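Local coordinates for protein geranylgeranyl pyrophosphate synthetase (Pyrococcus horikoshii, PDB 1WY0) that probably builds geranylgeranyl diphosphate by adding isopentenyl diphosphate units to shorter allylic diphosphates, at residues K16-K21 with P71-E76; P51-T56 with A180-S185; K232-D237 with E289-L294; L245-F250 with Q260-I265. All blocks are in the same frame, centred on the assembly; numbering follows the deposited sequence.

Contact 1: K16-K21 with P71-E76; sequences KLIDEK and PAVAIE
Val73 points its CG2 methyl into the surface of helix 16-21 and meets Ile18 and Lys21 one turn apart. The same methyl is 3.6 Å from Lys21 CB. It also lies 3.9 Å from the carbonyl oxygen Ile18 O, so it rests on backbone as well as on side chain, and Ile18 CG2 is a little farther off. Its placement follows from the Val73 torsion (chi1 168°), which turns CG1 anti to the backbone N and leaves CG2 anti to the carbonyl carbon. Ile18 runs past Val73 in the opposite direction rather than butting against it, and its outer branch continues to the neighbouring residue, where Ile18 CD1 lies 4.0 Å from Ala72 CB. Lys21 contributes the base of its chain: the bond to CB heads for Val73, but a bend at chi2 (-50°) carries the amine away. The side chains meet through carbon atoms alone, and no hydrogen bond joins the segments. At the flank, Arg48 forms salt bridges with both Asp19 and Glu76, and so probably offsets the repulsion between two carboxylates whose Asp19 OD1 and Glu76 OE2 are 6.7 Å apart. The segment axes approach to 9.6 Å at a crossing angle of -74°, a steep crossing, consistent with a contact confined to four residues. Because Val73 also touches Ile22 and Leu25, its four neighbours on helix 3-25 have the spacing of a knobs-into-holes socket, here joining the N-terminal helix to the core helix that ends in the first aspartate-rich motif of the all-helical isoprenoid synthase fold.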
loop_
_atom_site.group_PDB
_atom_site.type_symbol
_atom_site.label_atom_id
_atom_site.label_comp_id
_atom_site.label_asym_id
_atom_site.label_seq_id
_atom_site.Cartn_x
_atom_site.Cartn_y
_atom_site.Cartn_z
ATOM N N LYS A 16 -19.251 5.573 16.293
ATOM C CA LYS A 16 -19.020 4.570 17.326
ATOM C C LYS A 16 -18.901 3.157 16.768
ATOM O O LYS A 16 -17.956 2.439 17.082
ATOM C CB LYS A 16 -20.150 4.589 18.361
ATOM C CG LYS A 16 -20.045 5.689 19.407
ATOM C CD LYS A 16 -21.171 5.559 20.431
ATOM C CE LYS A 16 -20.895 6.367 21.696
ATOM N NZ LYS A 16 -22.162 6.720 22.418
ATOM N N LEU A 17 -19.878 2.761 15.958
ATOM C CA LEU A 17 -19.901 1.429 15.363
ATOM C C LEU A 17 -18.674 1.240 14.491
ATOM O O LEU A 17 -18.004 0.213 14.539
ATOM C CB LEU A 17 -21.149 1.258 14.492
ATOM C CG LEU A 17 -22.491 1.790 15.003
ATOM C CD1 LEU A 17 -23.429 2.010 13.820
ATOM C CD2 LEU A 17 -23.093 0.811 16.007
ATOM N N ILE A 18 -18.399 2.251 13.680
ATOM C CA ILE A 18 -17.269 2.218 12.778
ATOM C C ILE A 18 -15.969 2.112 13.548
ATOM O O ILE A 18 -15.103 1.320 13.197
ATOM C CB ILE A 18 -17.269 3.472 11.893
ATOM C CG1 ILE A 18 -18.574 3.508 11.095
ATOM C CG2 ILE A 18 -16.045 3.482 10.984
ATOM C CD1 ILE A 18 -18.743 2.371 10.120
ATOM N N ASP A 19 -15.842 2.886 14.618
ATOM C CA ASP A 19 -14.616 2.857 15.398
ATOM C C ASP A 19 -14.314 1.536 16.085
ATOM O O ASP A 19 -13.155 1.152 16.187
ATOM C CB ASP A 19 -14.594 4.002 16.417
ATOM C CG ASP A 19 -14.166 5.313 15.789
ATOM O OD1 ASP A 19 -13.343 5.262 14.853
ATOM O OD2 ASP A 19 -14.632 6.385 16.225
ATOM N N GLU A 20 -15.338 0.837 16.558
ATOM C CA GLU A 20 -15.098 -0.445 17.206
ATOM C C GLU A 20 -14.464 -1.385 16.177
ATOM O O GLU A 20 -13.471 -2.051 16.457
ATOM C CB GLU A 20 -16.412 -1.045 17.720
ATOM C CG GLU A 20 -17.015 -0.319 18.927
ATOM C CD GLU A 20 -18.305 -0.965 19.411
ATOM O OE1 GLU A 20 -18.377 -1.321 20.612
ATOM O OE2 GLU A 20 -19.243 -1.129 18.593
ATOM N N LYS A 21 -15.031 -1.420 14.975
ATOM C CA LYS A 21 -14.513 -2.284 13.919
ATOM C C LYS A 21 -13.096 -1.918 13.501
ATOM O O LYS A 21 -12.260 -2.795 13.275
ATOM C CB LYS A 21 -15.440 -2.252 12.700
ATOM C CG LYS A 21 -16.795 -2.889 12.954
ATOM C CD LYS A 21 -16.647 -4.266 13.577
ATOM C CE LYS A 21 -17.994 -4.836 14.024
ATOM N NZ LYS A 21 -17.820 -6.147 14.716
ATOM N N PRO A 71 -17.354 -2.530 4.947
ATOM C CA PRO A 71 -16.968 -1.869 3.698
ATOM C C PRO A 71 -16.727 -0.381 3.945
ATOM O O PRO A 71 -15.928 0.252 3.256
ATOM C CB PRO A 71 -18.172 -2.119 2.795
ATOM C CG PRO A 71 -18.601 -3.472 3.225
ATOM C CD PRO A 71 -18.545 -3.373 4.732
ATOM N N ALA A 72 -17.436 0.174 4.926
ATOM C CA ALA A 72 -17.280 1.581 5.281
ATOM C C ALA A 72 -15.951 1.703 6.020
ATOM O O ALA A 72 -15.232 2.686 5.868
ATOM C CB ALA A 72 -18.415 2.033 6.180
ATOM N N VAL A 73 -15.637 0.695 6.822
ATOM C CA VAL A 73 -14.387 0.687 7.563
ATOM C C VAL A 73 -13.221 0.652 6.579
ATOM O O VAL A 73 -12.220 1.333 6.768
ATOM C CB VAL A 73 -14.314 -0.531 8.510
ATOM C CG1 VAL A 73 -12.898 -0.699 9.060
ATOM C CG2 VAL A 73 -15.294 -0.343 9.663
ATOM N N ALA A 74 -13.374 -0.139 5.522
ATOM C CA ALA A 74 -12.352 -0.279 4.493
ATOM C C ALA A 74 -11.992 1.096 3.958
ATOM O O ALA A 74 -10.821 1.481 3.873
ATOM C CB ALA A 74 -12.880 -1.157 3.362
ATOM N N ILE A 75 -13.022 1.839 3.599
ATOM C CA ILE A 75 -12.835 3.171 3.070
ATOM C C ILE A 75 -12.150 4.119 4.054
ATOM O O ILE A 75 -11.317 4.929 3.648
ATOM C CB ILE A 75 -14.182 3.747 2.595
ATOM C CG1 ILE A 75 -14.625 2.980 1.341
ATOM C CG2 ILE A 75 -14.058 5.248 2.316
ATOM C CD1 ILE A 75 -15.757 3.640 0.560
ATOM N N GLU A 76 -12.473 4.024 5.342
ATOM C CA GLU A 76 -11.828 4.916 6.308
ATOM C C GLU A 76 -10.377 4.507 6.499
ATOM O O GLU A 76 -9.525 5.342 6.781
ATOM C CB GLU A 76 -12.546 4.900 7.659
ATOM C CG GLU A 76 -11.957 5.863 8.707
ATOM C CD GLU A 76 -12.027 7.340 8.310
ATOM O OE1 GLU A 76 -12.521 7.662 7.214
ATOM O OE2 GLU A 76 -11.575 8.200 9.107
#

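Contact 2: P51-T56 with A180-S185; sequences PFVVLT and ALFEAS
Helices 51-56 and 180-185 run in roughly the same direction, their segment axes 8.9 Å apart at closest and inclined at 27°. The backbones come nearest at Val54 and Ser185, whose CA atoms are 4.9 Å apart. There Val54 CA approaches Ser185 O at 3.5 Å, with an angle of 149° at the hydrogen, a CA-H...O contact; no conventional hydrogen bond links the segments. The small side chain of Ser185 is consistent with this closeness. Its CB sits between two valines, 3.9 Å from Val53 CG1 and 4.0 Å from Val54 CG2, and thus serves as an apolar surface. The hydroxyl is occupied within its own helix: with OG beside the backbone N (chi1 -60°), Ser185 OG donates to Leu181 O at 2.8 Å. This bond gives the buried hydroxyl a partner and probably limits its rotation. The Leu181 carbonyl also accepts the backbone bond from Ser185 N, the two donors arriving from opposite faces of its plane. One turn earlier, Phe182 crosses Val53 at about a right angle, and Phe182 CE2 lies 4.1 Å from Val53 CG2 in an oblique approach. Val53 therefore divides its methyls, CG1 to the serine and CG2 to the phenyl ring. Around the pair, Val54 also rests on Ala72, Ser185 on Ile75, and Phe52 on helix 3-25. Short helix 49-57 is thereby enclosed among longer ones, and its close packing against helix 167-193 belongs to the central helical bundle of the isoprenoid synthase fold.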
loop_
_atom_site.group_PDB
_atom_site.type_symbol
_atom_site.label_atom_id
_atom_site.label_comp_id
_atom_site.label_asym_id
_atom_site.label_seq_id
_atom_site.Cartn_x
_atom_site.Cartn_y
_atom_site.Cartn_z
ATOM N N PRO A 51 -17.081 7.129 6.003
ATOM C CA PRO A 51 -17.853 5.954 6.409
ATOM C C PRO A 51 -19.325 6.342 6.590
ATOM O O PRO A 51 -20.228 5.579 6.250
ATOM C CB PRO A 51 -17.200 5.550 7.728
ATOM C CG PRO A 51 -15.795 6.019 7.577
ATOM C CD PRO A 51 -15.964 7.369 6.933
ATOM N N PHE A 52 -19.557 7.535 7.129
ATOM C CA PHE A 52 -20.916 8.027 7.335
ATOM C C PHE A 52 -21.659 8.063 6.007
ATOM O O PHE A 52 -22.837 7.729 5.935
ATOM C CB PHE A 52 -20.903 9.437 7.940
ATOM C CG PHE A 52 -22.278 9.977 8.252
ATOM C CD1 PHE A 52 -23.024 9.458 9.304
ATOM C CD2 PHE A 52 -22.831 10.995 7.485
ATOM C CE1 PHE A 52 -24.297 9.947 9.587
ATOM C CE2 PHE A 52 -24.105 11.493 7.758
ATOM C CZ PHE A 52 -24.839 10.966 8.814
ATOM N N VAL A 53 -20.968 8.468 4.951
ATOM C CA VAL A 53 -21.590 8.535 3.644
ATOM C C VAL A 53 -21.941 7.132 3.183
ATOM O O VAL A 53 -22.947 6.924 2.501
ATOM C CB VAL A 53 -20.655 9.218 2.635
ATOM C CG1 VAL A 53 -21.209 9.104 1.218
ATOM C CG2 VAL A 53 -20.500 10.673 3.020
ATOM N N VAL A 54 -21.122 6.165 3.572
ATOM C CA VAL A 54 -21.370 4.785 3.197
ATOM C C VAL A 54 -22.686 4.302 3.814
ATOM O O VAL A 54 -23.643 4.005 3.101
ATOM C CB VAL A 54 -20.227 3.854 3.674
ATOM C CG1 VAL A 54 -20.543 2.421 3.299
ATOM C CG2 VAL A 54 -18.898 4.283 3.045
ATOM N N LEU A 55 -22.717 4.227 5.142
ATOM C CA LEU A 55 -23.898 3.770 5.870
ATOM C C LEU A 55 -25.135 4.606 5.556
ATOM O O LEU A 55 -26.231 4.071 5.444
ATOM C CB LEU A 55 -23.632 3.785 7.380
ATOM C CG LEU A 55 -22.398 2.995 7.826
ATOM C CD1 LEU A 55 -22.252 3.064 9.338
ATOM C CD2 LEU A 55 -22.519 1.556 7.365
ATOM N N THR A 56 -24.962 5.915 5.417
ATOM C CA THR A 56 -26.090 6.785 5.113
ATOM C C THR A 56 -26.586 6.550 3.693
ATOM O O THR A 56 -27.780 6.674 3.422
ATOM C CB THR A 56 -25.726 8.278 5.268
ATOM O OG1 THR A 56 -25.268 8.523 6.603
ATOM C CG2 THR A 56 -26.943 9.151 5.007
ATOM N N ALA A 180 -12.483 10.715 -5.952
ATOM C CA ALA A 180 -12.690 9.289 -6.196
ATOM C C ALA A 180 -13.189 8.541 -4.954
ATOM O O ALA A 180 -14.155 7.790 -4.990
ATOM C CB ALA A 180 -11.367 8.686 -6.671
ATOM N N LEU A 181 -12.461 8.733 -3.837
ATOM C CA LEU A 181 -12.808 8.002 -2.621
ATOM C C LEU A 181 -14.175 8.418 -2.068
ATOM O O LEU A 181 -14.887 7.636 -1.451
ATOM C CB LEU A 181 -11.722 8.259 -1.576
ATOM C CG LEU A 181 -11.731 7.218 -0.454
ATOM C CD1 LEU A 181 -11.545 5.795 -0.982
ATOM C CD2 LEU A 181 -10.619 7.444 0.571
ATOM N N PHE A 182 -14.513 9.680 -2.288
ATOM C CA PHE A 182 -15.786 10.166 -1.796
ATOM C C PHE A 182 -16.878 9.519 -2.625
ATOM O O PHE A 182 -17.862 9.022 -2.090
ATOM C CB PHE A 182 -15.874 11.685 -1.897
ATOM C CG PHE A 182 -16.227 12.348 -0.598
ATOM C CD1 PHE A 182 -15.238 12.706 0.306
ATOM C CD2 PHE A 182 -17.555 12.579 -0.261
ATOM C CE1 PHE A 182 -15.560 13.284 1.527
ATOM C CE2 PHE A 182 -17.893 13.159 0.965
ATOM C CZ PHE A 182 -16.892 13.509 1.857
ATOM N N GLU A 183 -16.690 9.508 -3.937
ATOM C CA GLU A 183 -17.666 8.897 -4.832
ATOM C C GLU A 183 -17.846 7.426 -4.459
ATOM O O GLU A 183 -18.969 6.919 -4.401
ATOM C CB GLU A 183 -17.191 8.997 -6.278
ATOM C CG GLU A 183 -17.946 8.089 -7.229
ATOM C CD GLU A 183 -17.447 8.197 -8.645
ATOM O OE1 GLU A 183 -16.922 7.198 -9.152
ATOM O OE2 GLU A 183 -17.562 9.279 -9.253
ATOM N N ALA A 184 -16.730 6.748 -4.208
ATOM C CA ALA A 184 -16.750 5.340 -3.843
ATOM C C ALA A 184 -17.540 5.107 -2.563
ATOM O O ALA A 184 -18.196 4.086 -2.418
ATOM C CB ALA A 184 -15.336 4.828 -3.673
ATOM N N SER A 185 -17.460 6.053 -1.633
ATOM C CA SER A 185 -18.174 5.955 -0.370
ATOM C C SER A 185 -19.682 5.870 -0.626
ATOM O O SER A 185 -20.360 4.966 -0.135
ATOM C CB SER A 185 -17.876 7.181 0.502
ATOM O OG SER A 185 -16.493 7.298 0.781
#

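Contact 3: K232-D237 with E289-L294; sequences KPVGSD and EAIDLL
Ile291 and Val234 are brought together by an extended side chain on one partner and a rotated methyl on the other. In Ile291, CG1 stands anti to the carbonyl carbon and chi2 is 178°, so CD1 is carried straight out from helix 289-294. Val234 holds CG1 anti to its carbonyl carbon, which leaves CG2 between the backbone N and that carbon and turned to the helix. The two side chains cross at about a right angle, with Val234 CG2 4.2 Å from Ile291 CD1. That same Ile291 CD1 reaches the backbone of the next residue, 4.4 Å from Gly235 CA. Gly235 adopts a positive phi (85°, psi 23°) and presents bare backbone to the methyl. It is also the N-cap of helix 236-240, so the isoleucine tip rests where the loop turns into helix. The contact is small, burying 77 Å² over both sides, and wholly apolar. The loop is also held by polar bonds to residues outside the contact: Val234 N bonds to Glu227, while Asp222 receives the Lys232 salt bridge, a bond from Asp237 N and a backbone bond with Gly235. Asp222 closes the second aspartate-rich sequence motif on helix 197-224. The loop is thus the glycine-bearing segment that follows this motif in the polyprenyl synthetase fold, here packed against a helix from the C-terminal part of the chain.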
loop_
_atom_site.group_PDB
_atom_site.type_symbol
_atom_site.label_atom_id
_atom_site.label_comp_id
_atom_site.label_asym_id
_atom_site.label_seq_id
_atom_site.Cartn_x
_atom_site.Cartn_y
_atom_site.Cartn_z
ATOM N N LYS A 232 -5.376 30.228 12.709
ATOM C CA LYS A 232 -4.101 30.658 12.147
ATOM C C LYS A 232 -4.291 31.636 10.986
ATOM O O LYS A 232 -5.362 31.767 10.407
ATOM C CB LYS A 232 -3.344 29.417 11.671
ATOM C CG LYS A 232 -3.391 29.256 10.151
ATOM C CD LYS A 232 -3.362 27.787 9.724
ATOM C CE LYS A 232 -4.681 27.334 9.092
ATOM N NZ LYS A 232 -4.446 26.914 7.711
ATOM N N PRO A 233 -3.205 32.369 10.677
ATOM C CA PRO A 233 -3.230 33.390 9.639
ATOM C C PRO A 233 -3.582 32.806 8.267
ATOM O O PRO A 233 -3.392 31.628 7.996
ATOM C CB PRO A 233 -1.850 34.042 9.587
ATOM C CG PRO A 233 -1.065 33.591 10.816
ATOM C CD PRO A 233 -1.881 32.294 11.274
ATOM N N VAL A 234 -4.144 33.685 7.419
ATOM C CA VAL A 234 -4.545 33.258 6.088
ATOM C C VAL A 234 -3.344 33.145 5.142
ATOM O O VAL A 234 -2.286 33.720 5.363
ATOM C CB VAL A 234 -5.540 34.286 5.545
ATOM C CG1 VAL A 234 -6.818 34.271 6.381
ATOM C CG2 VAL A 234 -4.929 35.674 5.596
ATOM N N GLY A 235 -3.536 32.345 4.076
ATOM C CA GLY A 235 -2.535 32.293 3.013
ATOM C C GLY A 235 -1.415 31.296 3.315
ATOM O O GLY A 235 -0.330 31.357 2.752
ATOM N N SER A 236 -1.565 30.277 4.152
ATOM C CA SER A 236 -0.476 29.328 4.323
ATOM C C SER A 236 -0.320 28.503 3.045
ATOM O O SER A 236 0.746 27.956 2.781
ATOM C CB SER A 236 -0.721 28.419 5.537
ATOM O OG SER A 236 -1.966 27.753 5.447
ATOM N N ASP A 237 -1.383 28.416 2.249
ATOM C CA ASP A 237 -1.304 27.687 0.990
ATOM C C ASP A 237 -0.477 28.505 -0.005
ATOM O O ASP A 237 0.098 27.956 -0.945
ATOM C CB ASP A 237 -2.696 27.429 0.402
ATOM C CG ASP A 237 -3.427 26.282 1.088
ATOM O OD1 ASP A 237 -2.784 25.501 1.822
ATOM O OD2 ASP A 237 -4.648 26.150 0.872
ATOM N N GLU A 289 -0.142 40.743 -0.519
ATOM C CA GLU A 289 0.036 41.207 -1.889
ATOM C C GLU A 289 -0.344 40.093 -2.863
ATOM O O GLU A 289 -0.803 40.365 -3.969
ATOM C CB GLU A 289 1.487 41.634 -2.140
ATOM C CG GLU A 289 1.817 41.792 -3.623
ATOM C CD GLU A 289 3.198 42.366 -3.894
ATOM O OE1 GLU A 289 4.079 42.311 -3.005
ATOM O OE2 GLU A 289 3.405 42.863 -5.023
ATOM N N ALA A 290 -0.156 38.843 -2.440
ATOM C CA ALA A 290 -0.479 37.678 -3.268
ATOM C C ALA A 290 -1.983 37.428 -3.295
ATOM O O ALA A 290 -2.548 37.091 -4.330
ATOM C CB ALA A 290 0.246 36.444 -2.742
ATOM N N ILE A 291 -2.635 37.593 -2.151
ATOM C CA ILE A 291 -4.072 37.399 -2.098
ATOM C C ILE A 291 -4.760 38.518 -2.879
ATOM O O ILE A 291 -5.797 38.305 -3.507
ATOM C CB ILE A 291 -4.566 37.368 -0.643
ATOM C CG1 ILE A 291 -4.064 36.080 0.015
ATOM C CG2 ILE A 291 -6.082 37.474 -0.590
ATOM C CD1 ILE A 291 -4.428 35.919 1.477
ATOM N N ASP A 292 -4.162 39.707 -2.856
ATOM C CA ASP A 292 -4.719 40.837 -3.588
ATOM C C ASP A 292 -4.644 40.584 -5.092
ATOM O O ASP A 292 -5.547 40.956 -5.846
ATOM C CB ASP A 292 -3.967 42.123 -3.244
ATOM C CG ASP A 292 -4.348 42.672 -1.884
ATOM O OD1 ASP A 292 -5.449 42.331 -1.391
ATOM O OD2 ASP A 292 -3.555 43.454 -1.316
ATOM N N LEU A 293 -3.556 39.960 -5.524
ATOM C CA LEU A 293 -3.376 39.646 -6.932
ATOM C C LEU A 293 -4.456 38.674 -7.377
ATOM O O LEU A 293 -4.957 38.769 -8.486
ATOM C CB LEU A 293 -1.993 39.040 -7.174
ATOM C CG LEU A 293 -0.888 40.072 -7.366
ATOM C CD1 LEU A 293 0.447 39.380 -7.581
ATOM C CD2 LEU A 293 -1.232 40.945 -8.559
ATOM N N LEU A 294 -4.817 37.750 -6.495
ATOM C CA LEU A 294 -5.842 36.755 -6.780
ATOM C C LEU A 294 -7.248 37.361 -6.862
ATOM O O LEU A 294 -8.066 36.955 -7.693
ATOM C CB LEU A 294 -5.828 35.671 -5.697
ATOM C CG LEU A 294 -4.554 34.835 -5.540
ATOM C CD1 LEU A 294 -4.734 33.857 -4.398
ATOM C CD2 LEU A 294 -4.254 34.095 -6.841
#

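Contact 4: L245-F250 with Q260-I265; sequences LIVAHF and QRFLKI
No polar bond spans the pair; the shortest within it, His249 N to Leu245 O at 3.0 Å, belongs to the helical turn that carries Val247 and Phe250, the latter with its CB directed toward helix 260-264. Phe250 turns its CG anti to the backbone N (chi1 167°), as does Phe262 (chi1 -177°), and the two side chains run past each other in opposite directions. Phe250 CE1 comes over one face of the other ring, 3.5 Å from both Phe262 CG and Phe262 CD2. Phe250 CZ reaches further back, to 3.7 Å from Phe262 CB. The ring centroids are 4.5 Å apart and the planes inclined to each other at 46°. Helices 245-253 and 256-264 follow one another with only a two-residue link, so this aromatic pair closes a compact pair of consecutive helices at the rim of the isoprenoid synthase bundle. Val247 adds a lighter touch, its CG1 lying 4.4 Å from Phe262 CE2. Phe262 sits in a wider aromatic group, stacked with Phe266 and meeting Phe251 at steeply inclined planes. Leu294 of helix 283-296 packs on both Phe250 and Phe262.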
loop_
_atom_site.group_PDB
_atom_site.type_symbol
_atom_site.label_atom_id
_atom_site.label_comp_id
_atom_site.label_asym_id
_atom_site.label_seq_id
_atom_site.Cartn_x
_atom_site.Cartn_y
_atom_site.Cartn_z
ATOM N N LEU A 245 -7.494 25.391 -7.093
ATOM C CA LEU A 245 -8.284 25.874 -8.226
ATOM C C LEU A 245 -8.187 27.388 -8.324
ATOM O O LEU A 245 -8.310 27.953 -9.408
ATOM C CB LEU A 245 -9.752 25.474 -8.066
ATOM C CG LEU A 245 -10.702 26.064 -9.110
ATOM C CD1 LEU A 245 -10.170 25.820 -10.516
ATOM C CD2 LEU A 245 -12.078 25.445 -8.932
ATOM N N ILE A 246 -7.973 28.037 -7.181
ATOM C CA ILE A 246 -7.847 29.486 -7.120
ATOM C C ILE A 246 -6.587 29.943 -7.852
ATOM O O ILE A 246 -6.609 30.892 -8.637
ATOM C CB ILE A 246 -7.780 29.960 -5.655
ATOM C CG1 ILE A 246 -9.027 29.482 -4.909
ATOM C CG2 ILE A 246 -7.664 31.480 -5.595
ATOM C CD1 ILE A 246 -8.918 29.552 -3.401
ATOM N N VAL A 247 -5.483 29.256 -7.590
ATOM C CA VAL A 247 -4.211 29.580 -8.214
ATOM C C VAL A 247 -4.246 29.238 -9.710
ATOM O O VAL A 247 -3.636 29.932 -10.526
ATOM C CB VAL A 247 -3.077 28.808 -7.511
ATOM C CG1 VAL A 247 -1.802 28.921 -8.285
ATOM C CG2 VAL A 247 -2.873 29.359 -6.122
ATOM N N ALA A 248 -4.956 28.169 -10.074
ATOM C CA ALA A 248 -5.055 27.790 -11.481
ATOM C C ALA A 248 -5.840 28.864 -12.242
ATOM O O ALA A 248 -5.465 29.247 -13.350
ATOM C CB ALA A 248 -5.741 26.438 -11.628
ATOM N N HIS A 249 -6.929 29.345 -11.652
ATOM C CA HIS A 249 -7.726 30.380 -12.299
ATOM C C HIS A 249 -6.889 31.636 -12.471
ATOM O O HIS A 249 -6.946 32.293 -13.505
ATOM C CB HIS A 249 -8.960 30.722 -11.467
ATOM C CG HIS A 249 -9.773 31.846 -12.033
ATOM N ND1 HIS A 249 -9.509 33.171 -11.757
ATOM C CD2 HIS A 249 -10.871 31.841 -12.822
ATOM C CE1 HIS A 249 -10.409 33.934 -12.351
ATOM N NE2 HIS A 249 -11.248 33.150 -13.003
ATOM N N PHE A 250 -6.109 31.977 -11.455
ATOM C CA PHE A 250 -5.290 33.188 -11.532
ATOM C C PHE A 250 -4.244 33.117 -12.653
ATOM O O PHE A 250 -4.046 34.048 -13.425
ATOM C CB PHE A 250 -4.592 33.391 -10.188
ATOM C CG PHE A 250 -3.510 34.420 -10.338
ATOM C CD1 PHE A 250 -2.192 34.014 -10.494
ATOM C CD2 PHE A 250 -3.825 35.767 -10.282
ATOM C CE1 PHE A 250 -1.183 34.962 -10.594
ATOM C CE2 PHE A 250 -2.810 36.715 -10.383
ATOM C CZ PHE A 250 -1.488 36.317 -10.542
ATOM N N GLN A 260 4.227 37.161 -12.881
ATOM C CA GLN A 260 5.638 37.153 -12.486
ATOM C C GLN A 260 5.850 37.654 -11.061
ATOM O O GLN A 260 6.704 37.156 -10.340
ATOM C CB GLN A 260 6.466 38.010 -13.448
ATOM C CG GLN A 260 6.358 37.590 -14.905
ATOM C CD GLN A 260 6.684 36.126 -15.106
ATOM O OE1 GLN A 260 7.786 35.674 -14.783
ATOM N NE2 GLN A 260 5.726 35.371 -15.639
ATOM N N ARG A 261 5.082 38.657 -10.662
ATOM C CA ARG A 261 5.220 39.122 -9.285
ATOM C C ARG A 261 4.656 38.091 -8.298
ATOM O O ARG A 261 5.206 37.809 -7.239
ATOM C CB ARG A 261 4.460 40.445 -9.175
ATOM C CG ARG A 261 4.529 41.057 -7.777
ATOM C CD ARG A 261 5.948 41.047 -7.207
ATOM N NE ARG A 261 5.992 41.766 -5.931
ATOM C CZ ARG A 261 7.074 41.589 -5.158
ATOM N NH1 ARG A 261 8.056 40.803 -5.563
ATOM N NH2 ARG A 261 7.137 42.189 -3.968
ATOM N N PHE A 262 3.491 37.539 -8.678
ATOM C CA PHE A 262 2.879 36.503 -7.859
ATOM C C PHE A 262 3.834 35.323 -7.642
ATOM O O PHE A 262 3.883 34.700 -6.589
ATOM C CB PHE A 262 1.628 36.028 -8.595
ATOM C CG PHE A 262 0.913 35.004 -7.766
ATOM C CD1 PHE A 262 0.148 35.415 -6.681
ATOM C CD2 PHE A 262 0.953 33.670 -8.132
ATOM C CE1 PHE A 262 -0.587 34.482 -5.965
ATOM C CE2 PHE A 262 0.212 32.741 -7.411
ATOM C CZ PHE A 262 -0.560 33.142 -6.328
ATOM N N LEU A 263 4.586 34.999 -8.713
ATOM C CA LEU A 263 5.482 33.850 -8.637
ATOM C C LEU A 263 6.684 34.101 -7.722
ATOM O O LEU A 263 7.244 33.195 -7.118
ATOM C CB LEU A 263 5.950 33.505 -10.052
ATOM C CG LEU A 263 5.047 32.469 -10.725
ATOM C CD1 LEU A 263 5.612 31.982 -12.059
ATOM C CD2 LEU A 263 4.834 31.220 -9.869
ATOM N N LYS A 264 7.115 35.371 -7.659
ATOM C CA LYS A 264 8.181 35.690 -6.724
ATOM C C LYS A 264 7.750 35.371 -5.288
ATOM O O LYS A 264 8.469 34.758 -4.509
ATOM C CB LYS A 264 8.518 37.173 -6.856
ATOM C CG LYS A 264 9.541 37.440 -7.963
ATOM C CD LYS A 264 10.242 38.785 -7.789
ATOM C CE LYS A 264 9.703 39.847 -8.752
ATOM N NZ LYS A 264 9.906 41.173 -8.180
ATOM N N ILE A 265 6.531 35.835 -4.948
ATOM C CA ILE A 265 6.061 35.693 -3.573
ATOM C C ILE A 265 5.136 34.486 -3.384
ATOM O O ILE A 265 4.262 34.468 -2.525
ATOM C CB ILE A 265 5.314 36.972 -3.189
ATOM C CG1 ILE A 265 4.163 37.218 -4.167
ATOM C CG2 ILE A 265 6.266 38.178 -3.265
ATOM C CD1 ILE A 265 3.426 38.524 -3.876
#

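From the N terminus, helix 3-25 opens contact 1, and helix 49-57 opens contact 2 before residues 71-76 close the first loop. The two therefore cross, and they touch directly, for instance between Ala72 CB and Val54 CB at 3.6 Å. Contact 2 closes much later, on helix 167-193, tying the N-terminal helices to the middle of the bundle. Only then does contact 3 open, at 232-237. Contact 4, 245-250 with 260-265, opens and closes inside that loop before 289-294 completes it. This nested pair also touches, with a salt bridge from Arg261 NE to Glu289 OE2, and lies across the chain's centre from the first pair, contacts 1 and 4 having centres about 40 Å apart.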